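Local atomic coordinates of endolysin B (Mycobacterium phage D29, PDB entry 3HC7), a protein that hydrolyses the ester link between mycolic acid and arabinogalactan in the mycobacterial cell wall, helping the phage to lyse its host and release progeny. Residues Leu226-Arg231 with Asp236-Leu241; Asp160-His163 with Tyr168-Ile171; Val181-Ile186 with Gly220-Ala225; Leu6-Gly11 with Asp25-Val30. One frame throughout, in Å; residues are numbered along the deposited sequence.

Contact 1 (Leu226-Arg231 with Asp236-Leu241); sequences LTFFAR and DKWPHL
His240 is held at its backbone by a hydrogen bond between its O and Tyr81 OH, while its ring meets Phe229. His240 NE2 lies over one face of the Phe229 ring, toward its rim, nearest Phe229 CE1 at 3.4 Å. This is a van der Waals approach, for no hydrogen bond joins Leu226-Arg231 to Asp236-Leu241. The centroids of Phe229 and His240 are 4.2 Å apart, yet their planes stand at 42°, too oblique for a stack. On the other face of the imidazole Leu241 places CG 4.0 Å above the plane of the His240 ring, over its centre, so the catalytic ring is sandwiched between an aromatic and a branched aliphatic group. With CG between its backbone N and carbonyl carbon (chi1 59°), His240 folds its ring back toward the helix end.

Trp238 closes the cluster. Its CZ3 comes to the edge of the Phe229 ring, in plane, with Phe229 CE1 3.4 Å from Trp238 CZ3, and the two rings are inclined at 77°. Phe228 adds a looser touch, CE2 to Trp238 CH2 at 4.4 Å. The histidine side chain is about 7 Å from that of active-site Ser82 and about 4 Å from that of Asp166, inferred to be the triad acid. Across this contact the imidazole is met by carbon on both faces, which would limit its tilting; no hydrogen bond between the segments adds to this.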
# COMPACT_ATOMS: atom_id res chain seq x y z
N LEU A 226 8.67 6.24 11.52
CA LEU A 226 8.44 5.88 10.13
C LEU A 226 9.72 6.10 9.32
O LEU A 226 10.06 5.31 8.45
CB LEU A 226 7.30 6.71 9.53
CG LEU A 226 5.89 6.36 9.99
CD1 LEU A 226 4.91 7.44 9.57
CD2 LEU A 226 5.45 5.01 9.45
N THR A 227 10.42 7.18 9.64
CA THR A 227 11.67 7.51 8.97
C THR A 227 12.74 6.46 9.29
O THR A 227 13.48 6.03 8.41
CB THR A 227 12.17 8.91 9.40
OG1 THR A 227 11.26 9.92 8.91
CG2 THR A 227 13.55 9.17 8.86
N PHE A 228 12.81 6.07 10.56
CA PHE A 228 13.69 4.99 11.02
C PHE A 228 13.53 3.70 10.21
O PHE A 228 14.50 3.04 9.88
CB PHE A 228 13.43 4.73 12.50
CG PHE A 228 14.20 3.57 13.07
CD1 PHE A 228 15.52 3.72 13.45
CD2 PHE A 228 13.60 2.33 13.25
CE1 PHE A 228 16.24 2.66 13.98
CE2 PHE A 228 14.30 1.27 13.78
CZ PHE A 228 15.63 1.43 14.15
N PHE A 229 12.29 3.34 9.90
CA PHE A 229 12.04 2.14 9.09
C PHE A 229 12.40 2.35 7.62
O PHE A 229 12.80 1.41 6.92
CB PHE A 229 10.58 1.70 9.20
CG PHE A 229 10.26 1.00 10.48
CD1 PHE A 229 11.11 0.04 11.01
CD2 PHE A 229 9.08 1.29 11.16
CE1 PHE A 229 10.82 -0.60 12.19
CE2 PHE A 229 8.78 0.64 12.35
CZ PHE A 229 9.64 -0.30 12.87
N ALA A 230 12.24 3.58 7.15
CA ALA A 230 12.41 3.90 5.74
C ALA A 230 13.87 4.00 5.33
O ALA A 230 14.24 3.61 4.23
CB ALA A 230 11.68 5.19 5.40
N ARG A 231 14.69 4.54 6.22
CA ARG A 231 16.06 4.88 5.87
C ARG A 231 17.01 4.51 6.99
O ARG A 231 17.73 5.36 7.50
CB ARG A 231 16.17 6.38 5.58
N ASP A 236 16.56 -8.17 9.41
CA ASP A 236 15.68 -8.58 8.31
C ASP A 236 14.55 -9.50 8.79
O ASP A 236 13.96 -10.23 7.99
CB ASP A 236 16.48 -9.25 7.19
CG ASP A 236 17.07 -10.59 7.60
OD1 ASP A 236 16.72 -11.11 8.68
OD2 ASP A 236 17.90 -11.14 6.84
N LYS A 237 14.26 -9.45 10.08
CA LYS A 237 13.23 -10.33 10.65
C LYS A 237 12.13 -9.57 11.41
O LYS A 237 11.47 -10.14 12.28
CB LYS A 237 13.88 -11.40 11.52
CG LYS A 237 14.97 -12.18 10.80
CD LYS A 237 15.30 -13.49 11.48
CE LYS A 237 16.43 -14.22 10.76
NZ LYS A 237 17.69 -13.42 10.78
N TRP A 238 11.94 -8.30 11.07
CA TRP A 238 10.87 -7.50 11.66
C TRP A 238 9.50 -7.88 11.08
O TRP A 238 9.42 -8.45 9.99
CB TRP A 238 11.15 -6.01 11.45
CG TRP A 238 12.31 -5.53 12.26
CD1 TRP A 238 13.60 -5.98 12.19
CD2 TRP A 238 12.30 -4.50 13.25
NE1 TRP A 238 14.39 -5.29 13.09
CE2 TRP A 238 13.61 -4.37 13.75
CE3 TRP A 238 11.30 -3.67 13.77
CZ2 TRP A 238 13.95 -3.46 14.73
CZ3 TRP A 238 11.64 -2.75 14.74
CH2 TRP A 238 12.95 -2.66 15.22
N PRO A 239 8.41 -7.56 11.81
CA PRO A 239 7.04 -7.87 11.39
C PRO A 239 6.54 -7.07 10.18
O PRO A 239 5.62 -7.50 9.49
CB PRO A 239 6.22 -7.51 12.64
CG PRO A 239 7.07 -6.51 13.36
CD PRO A 239 8.45 -7.06 13.19
N HIS A 240 7.13 -5.90 9.94
CA HIS A 240 6.72 -5.08 8.81
C HIS A 240 7.39 -5.55 7.52
O HIS A 240 7.19 -4.96 6.46
CB HIS A 240 7.05 -3.60 9.06
CG HIS A 240 8.51 -3.35 9.29
ND1 HIS A 240 9.31 -2.71 8.37
CD2 HIS A 240 9.32 -3.69 10.33
CE1 HIS A 240 10.55 -2.64 8.84
NE2 HIS A 240 10.58 -3.23 10.02
N LEU A 241 8.19 -6.61 7.62
CA LEU A 241 8.88 -7.20 6.48
C LEU A 241 8.20 -8.51 6.11
O LEU A 241 7.54 -9.12 6.96
CB LEU A 241 10.36 -7.45 6.81
CG LEU A 241 11.17 -6.28 7.37
CD1 LEU A 241 12.60 -6.70 7.67
CD2 LEU A 241 11.14 -5.09 6.42

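Contact 2 (Asp160-His163 with Tyr168-Ile171); sequences DYAH and YASI
Ser170 OG approaches the backbone carbonyl of His163, 3.3 Å from His163 O, without forming a hydrogen bond. The hydroxyl is instead bonded to the carbonyl of Asp166, in the loop that joins Asp160-His163 to Tyr168-Ile171. The serine rotamer explains both approaches: OG stands between the backbone N and the carbonyl carbon (chi1 59°), which tips it back over the loop and leaves CB farther off, 4.1 Å from His163 O. The second touch is apolar and light, Ala162 CB meeting Ala169 CB at 4.5 Å. Both methyls point across the gap, at the place where the backbones come nearest, with the CA atoms of Ala162 and Ala169 6.3 Å apart.

His163 contributes its carbonyl to the contact, whereas its side chain starts out away from Ser170. With CG beside the backbone N (chi1 -63°) the imidazole reaches Pro239 O through ND1 and Asp129 OD1 through NE2, and stacks on Tyr242. Oxygen partners at both nitrogens would probably favour a doubly protonated ring. The loop bridged by this contact carries Asp166, inferred to be the acid of the catalytic triad, and such a position after a sheet strand is as in other alpha/beta hydrolases. Asp160-His163 finishes strand 157-161, an outermost strand of the parallel sheet beside 110-116, whereas Tyr168-Ile171 leads into strand 171-172, which pairs antiparallel with 140-141.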
# COMPACT_ATOMS: atom_id res chain seq x y z
N ASP A 160 -3.22 -10.56 0.01
CA ASP A 160 -2.91 -9.50 0.97
C ASP A 160 -2.22 -10.07 2.19
O ASP A 160 -2.85 -10.55 3.11
CB ASP A 160 -4.17 -8.71 1.38
CG ASP A 160 -3.85 -7.25 1.81
OD1 ASP A 160 -2.84 -7.03 2.51
OD2 ASP A 160 -4.63 -6.35 1.45
N TYR A 161 -0.91 -10.01 2.15
CA TYR A 161 -0.03 -10.56 3.17
C TYR A 161 0.17 -9.56 4.30
O TYR A 161 0.67 -8.49 4.07
CB TYR A 161 1.33 -10.87 2.55
CG TYR A 161 1.30 -11.87 1.42
CD1 TYR A 161 1.01 -13.20 1.64
CD2 TYR A 161 1.61 -11.50 0.15
CE1 TYR A 161 1.01 -14.12 0.62
CE2 TYR A 161 1.60 -12.40 -0.87
CZ TYR A 161 1.30 -13.71 -0.63
OH TYR A 161 1.31 -14.59 -1.66
N ALA A 162 -0.20 -9.95 5.51
CA ALA A 162 -0.21 -9.04 6.64
C ALA A 162 0.12 -9.79 7.92
O ALA A 162 -0.46 -10.84 8.19
CB ALA A 162 -1.56 -8.36 6.76
N HIS A 163 1.06 -9.24 8.69
CA HIS A 163 1.47 -9.84 9.95
C HIS A 163 0.89 -9.07 11.12
O HIS A 163 0.84 -7.83 11.08
CB HIS A 163 3.00 -9.80 10.11
CG HIS A 163 3.75 -10.59 9.09
ND1 HIS A 163 4.98 -10.19 8.61
CD2 HIS A 163 3.45 -11.74 8.45
CE1 HIS A 163 5.41 -11.07 7.72
NE2 HIS A 163 4.50 -12.02 7.61
N TYR A 168 -0.33 -0.79 11.31
CA TYR A 168 -1.09 -0.06 10.31
C TYR A 168 -1.76 -0.98 9.29
O TYR A 168 -2.76 -0.63 8.67
CB TYR A 168 -0.23 1.00 9.63
CG TYR A 168 0.16 2.10 10.59
CD1 TYR A 168 -0.52 2.25 11.79
CD2 TYR A 168 1.17 3.00 10.29
CE1 TYR A 168 -0.19 3.25 12.69
CE2 TYR A 168 1.51 4.02 11.18
CZ TYR A 168 0.82 4.14 12.37
OH TYR A 168 1.14 5.13 13.27
N ALA A 169 -1.22 -2.19 9.14
CA ALA A 169 -1.84 -3.18 8.28
C ALA A 169 -2.84 -4.03 9.06
O ALA A 169 -3.65 -4.74 8.48
CB ALA A 169 -0.77 -4.07 7.64
N SER A 170 -2.76 -3.96 10.39
CA SER A 170 -3.59 -4.80 11.24
C SER A 170 -3.99 -4.11 12.55
O SER A 170 -3.45 -4.41 13.61
CB SER A 170 -2.90 -6.13 11.53
OG SER A 170 -1.65 -5.92 12.19
N ILE A 171 -4.92 -3.17 12.45
CA ILE A 171 -5.50 -2.52 13.62
C ILE A 171 -6.73 -3.31 14.00
O ILE A 171 -7.46 -3.77 13.12
CB ILE A 171 -5.93 -1.07 13.30
CG1 ILE A 171 -4.75 -0.25 12.78
CG2 ILE A 171 -6.55 -0.40 14.53
CD1 ILE A 171 -3.70 0.03 13.84

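Contact 3 (Val181-Ile186 with Gly220-Ala225); sequences VAIGRI and GAIIDA
Ile222 meets two residues of the facing helix with one methyl group: its CD1 is 4.0 Å from Ile183 CG2 and also 4.0 Å from Gly184 N. No polar bond crosses between Val181-Ile186 and Gly220-Ala225, so the contact consists of dispersion alone. Ile222 gives up more surface than either partner, and its shape suits the task. CG1 lies anti to the carbonyl carbon (chi1 -70°) and the chain then runs extended to CD1 (chi2 164°), carrying the terminal methyl outward to the opposite backbone.

Gly184 is the second contributor. Having no side chain, it presents bare backbone to the isoleucine, and here the helices come closest, with the CA atoms of Gly184 and Ile222 7.1 Å apart. Ile183, the third, touches with its CG2 branch, which is anti to its own backbone N; its longer CG1 arm takes no part in this approach. The two isoleucines cross at a slant, methyl against methyl. With a total of 87 Å² buried, this is a modest helix-helix contact made through one projecting side chain at a glycine, lying well away from the catalytic residues: the side chains of Ile222 and Asp166 are about 12 Å apart. Helix 200-207 packs on Ile183 through Leu204 and Leu207, and Leu218 and Ala219, one turn earlier on helix 212-230, touch it too; elsewhere on helix 179-189, Arg185 is bonded to the carbonyls of Leu176 and Ile143.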
# COMPACT_ATOMS: atom_id res chain seq x y z
N VAL A 181 -4.04 5.88 17.36
CA VAL A 181 -4.40 5.41 16.03
C VAL A 181 -4.83 6.58 15.14
O VAL A 181 -4.43 6.67 13.98
CB VAL A 181 -5.50 4.32 16.09
CG1 VAL A 181 -6.09 4.07 14.72
CG2 VAL A 181 -4.94 3.03 16.67
N ALA A 182 -5.63 7.49 15.69
CA ALA A 182 -6.10 8.64 14.91
C ALA A 182 -4.93 9.51 14.46
O ALA A 182 -4.91 10.03 13.34
CB ALA A 182 -7.09 9.46 15.74
N ILE A 183 -3.94 9.68 15.34
CA ILE A 183 -2.82 10.55 15.01
C ILE A 183 -1.94 9.89 13.96
O ILE A 183 -1.43 10.54 13.05
CB ILE A 183 -2.06 10.97 16.28
CG1 ILE A 183 -2.93 11.94 17.08
CG2 ILE A 183 -0.74 11.61 15.90
CD1 ILE A 183 -2.20 12.67 18.15
N GLY A 184 -1.80 8.58 14.06
CA GLY A 184 -1.20 7.80 12.98
C GLY A 184 -1.87 8.03 11.63
O GLY A 184 -1.19 8.23 10.62
N ARG A 185 -3.20 7.99 11.60
CA ARG A 185 -3.90 8.26 10.34
C ARG A 185 -3.63 9.68 9.89
O ARG A 185 -3.44 9.94 8.72
CB ARG A 185 -5.41 8.05 10.47
CG ARG A 185 -5.90 6.71 9.96
CD ARG A 185 -7.41 6.69 9.78
NE ARG A 185 -8.10 7.08 10.99
CZ ARG A 185 -8.50 6.23 11.93
NH1 ARG A 185 -8.28 4.93 11.80
NH2 ARG A 185 -9.14 6.68 13.00
N ILE A 186 -3.61 10.61 10.84
CA ILE A 186 -3.34 12.00 10.49
C ILE A 186 -2.00 12.14 9.77
O ILE A 186 -1.91 12.78 8.72
CB ILE A 186 -3.39 12.89 11.74
CG1 ILE A 186 -4.86 13.16 12.08
CG2 ILE A 186 -2.63 14.19 11.50
CD1 ILE A 186 -5.07 13.78 13.43
N GLY A 220 5.25 13.91 15.85
CA GLY A 220 6.69 13.94 15.61
C GLY A 220 7.36 12.60 15.84
O GLY A 220 8.20 12.16 15.07
N ALA A 221 6.99 11.93 16.93
CA ALA A 221 7.61 10.67 17.28
C ALA A 221 7.22 9.60 16.28
O ALA A 221 8.03 8.73 15.93
CB ALA A 221 7.23 10.25 18.71
N ILE A 222 5.99 9.66 15.79
CA ILE A 222 5.57 8.68 14.81
C ILE A 222 6.37 8.92 13.53
O ILE A 222 6.86 7.97 12.92
CB ILE A 222 4.05 8.73 14.55
CG1 ILE A 222 3.29 8.21 15.77
CG2 ILE A 222 3.69 7.89 13.33
CD1 ILE A 222 1.82 8.58 15.77
N ILE A 223 6.55 10.18 13.15
CA ILE A 223 7.31 10.50 11.95
C ILE A 223 8.77 10.04 12.09
O ILE A 223 9.32 9.44 11.17
CB ILE A 223 7.21 12.00 11.58
CG1 ILE A 223 5.78 12.31 11.09
CG2 ILE A 223 8.21 12.36 10.49
CD1 ILE A 223 5.43 13.79 11.14
N ASP A 224 9.37 10.29 13.25
CA ASP A 224 10.72 9.81 13.51
C ASP A 224 10.83 8.29 13.37
O ASP A 224 11.82 7.78 12.88
CB ASP A 224 11.21 10.25 14.90
CG ASP A 224 11.54 11.74 14.96
OD1 ASP A 224 11.92 12.31 13.92
OD2 ASP A 224 11.43 12.33 16.06
N ALA A 225 9.80 7.56 13.79
CA ALA A 225 9.82 6.11 13.67
C ALA A 225 9.61 5.63 12.23
O ALA A 225 10.30 4.72 11.77
CB ALA A 225 8.79 5.47 14.60

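Contact 4 (Leu6-Gly11 with Asp25-Val30)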
# COMPACT_ATOMS: atom_id res chain seq x y z
N LEU A 6 3.10 -6.78 -15.33
CA LEU A 6 3.18 -6.68 -13.89
C LEU A 6 3.61 -5.27 -13.49
O LEU A 6 4.69 -4.80 -13.87
CB LEU A 6 4.16 -7.72 -13.32
CG LEU A 6 4.44 -7.64 -11.82
CD1 LEU A 6 3.16 -7.82 -11.03
CD2 LEU A 6 5.49 -8.67 -11.40
N PHE A 7 2.76 -4.59 -12.72
CA PHE A 7 3.05 -3.25 -12.24
C PHE A 7 3.38 -3.31 -10.76
O PHE A 7 2.68 -3.96 -9.99
CB PHE A 7 1.85 -2.32 -12.47
CG PHE A 7 1.45 -2.19 -13.91
CD1 PHE A 7 2.08 -1.27 -14.74
CD2 PHE A 7 0.47 -3.01 -14.45
CE1 PHE A 7 1.72 -1.15 -16.07
CE2 PHE A 7 0.10 -2.90 -15.78
CZ PHE A 7 0.73 -1.97 -16.59
N THR A 8 4.47 -2.65 -10.37
CA THR A 8 4.95 -2.75 -9.00
C THR A 8 5.23 -1.38 -8.41
O THR A 8 5.77 -0.48 -9.08
CB THR A 8 6.23 -3.61 -8.90
OG1 THR A 8 7.25 -3.04 -9.74
CG2 THR A 8 5.95 -5.04 -9.32
N VAL A 9 4.86 -1.22 -7.15
CA VAL A 9 5.08 0.02 -6.44
C VAL A 9 5.77 -0.27 -5.12
O VAL A 9 5.22 -0.95 -4.25
CB VAL A 9 3.76 0.77 -6.18
CG1 VAL A 9 4.04 2.17 -5.64
CG2 VAL A 9 2.96 0.86 -7.47
N HIS A 10 7.00 0.23 -4.99
CA HIS A 10 7.80 0.04 -3.79
C HIS A 10 7.18 0.61 -2.52
O HIS A 10 6.27 1.46 -2.57
CB HIS A 10 9.19 0.64 -3.99
CG HIS A 10 10.16 -0.27 -4.66
ND1 HIS A 10 10.67 -1.40 -4.05
CD2 HIS A 10 10.71 -0.23 -5.90
CE1 HIS A 10 11.51 -2.00 -4.87
NE2 HIS A 10 11.55 -1.32 -6.00
N GLY A 11 7.69 0.16 -1.38
CA GLY A 11 7.30 0.68 -0.09
C GLY A 11 8.07 1.95 0.25
O GLY A 11 8.95 2.37 -0.50
N ASP A 25 11.68 -7.17 -6.16
CA ASP A 25 12.30 -8.48 -5.99
C ASP A 25 11.38 -9.54 -6.56
O ASP A 25 11.82 -10.49 -7.21
CB ASP A 25 12.54 -8.79 -4.51
CG ASP A 25 13.44 -7.78 -3.82
OD1 ASP A 25 14.19 -7.07 -4.53
OD2 ASP A 25 13.40 -7.71 -2.57
N THR A 26 10.09 -9.38 -6.30
CA THR A 26 9.09 -10.34 -6.75
C THR A 26 9.03 -10.36 -8.27
O THR A 26 9.20 -11.41 -8.88
CB THR A 26 7.70 -10.03 -6.15
OG1 THR A 26 7.77 -10.09 -4.72
CG2 THR A 26 6.67 -11.02 -6.64
N ALA A 27 8.80 -9.20 -8.88
CA ALA A 27 8.79 -9.09 -10.34
C ALA A 27 9.99 -9.79 -10.99
O ALA A 27 9.87 -10.43 -12.04
CB ALA A 27 8.73 -7.63 -10.77
N ARG A 28 11.15 -9.66 -10.36
CA ARG A 28 12.38 -10.25 -10.88
C ARG A 28 12.36 -11.78 -10.84
O ARG A 28 13.19 -12.43 -11.47
CB ARG A 28 13.60 -9.71 -10.14
CG ARG A 28 13.96 -8.28 -10.50
CD ARG A 28 15.30 -7.87 -9.92
NE ARG A 28 15.89 -6.75 -10.65
CZ ARG A 28 15.83 -5.49 -10.25
NH1 ARG A 28 15.22 -5.17 -9.12
NH2 ARG A 28 16.39 -4.53 -10.98
N ASP A 29 11.42 -12.35 -10.09
CA ASP A 29 11.31 -13.80 -9.98
C ASP A 29 10.28 -14.39 -10.94
O ASP A 29 10.05 -15.60 -10.95
CB ASP A 29 10.98 -14.20 -8.54
CG ASP A 29 12.18 -14.15 -7.62
OD1 ASP A 29 13.29 -13.81 -8.11
OD2 ASP A 29 12.03 -14.44 -6.42
N VAL A 30 9.64 -13.55 -11.74
CA VAL A 30 8.63 -14.03 -12.67
C VAL A 30 8.72 -13.35 -14.04
O VAL A 30 7.74 -13.33 -14.79
CB VAL A 30 7.19 -13.82 -12.11
CG1 VAL A 30 7.07 -14.41 -10.71
CG2 VAL A 30 6.82 -12.35 -12.10
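Leu6 and Ala27 make the tightest apolar approach, with Leu6 CD2 3.5 Å from Ala27 CB and equally 3.5 Å from Ala27 CA, closer than carbons usually pack. The leucine branch therefore bears on the backbone of the helix as well as on its methyl. Two torsions bring it there: CG is anti to the backbone N (chi1 174°), and the following turn (chi2 60°) directs CD2 at the alanine. The same methyl is shared with Val30, whose CG2 lies 4.0 Å from Leu6 CD2. Two residues along the strand, Thr8 completes the apolar set with CG2 4.1 Å from Ala27 CB, so that the small alanine side chain is flanked by both strand residues that face this helix.

These elements belong to a beta-alpha-beta unit made of strand 5-9, helix 22-27 and strand 35-38, within the parallel sheet of an alpha/beta-hydrolase fold; the helix packs on the strand it follows, and Trp36 of the next strand touches Ala27 as well.

Polar interactions run beside the apolar patch rather than across it. Thr8 divides its two branches between the roles: CG2 goes to the helix, while OG1 is hydrogen-bonded to Trp36 NE1. Backbone bonds shape the chain after the helix, where a type I turn from Ala27 to Val30 is closed by Val30 N to Ala27 O at 3.1 Å; this turn brings the valine back against Leu6. Among charged groups, Asp29 forms a salt bridge with Arg244, beyond the two segments.

Contacts 1 and 2 hold the histidine and flank the loop of the probable acid of one catalytic site; their centres are 14 Å apart, and Pro239 O to His163 ND1, at 2.9 Å, joins them directly. Contact 3 shares helix 212-230 with contact 1, its centre 15 Å away, and meets contact 2 by packing, Tyr168 OH lying 3.6 Å from Gly184 CA and 3.8 Å from Ile222 CG2. Contact 4 reaches the same parallel sheet as contact 2 yet touches none of the others: its nearest atoms are about 7 Å from contact 1 and about 8 Å from contact 2. Its centre is 28 Å from that of contact 3, on the opposite side of the chain's centre.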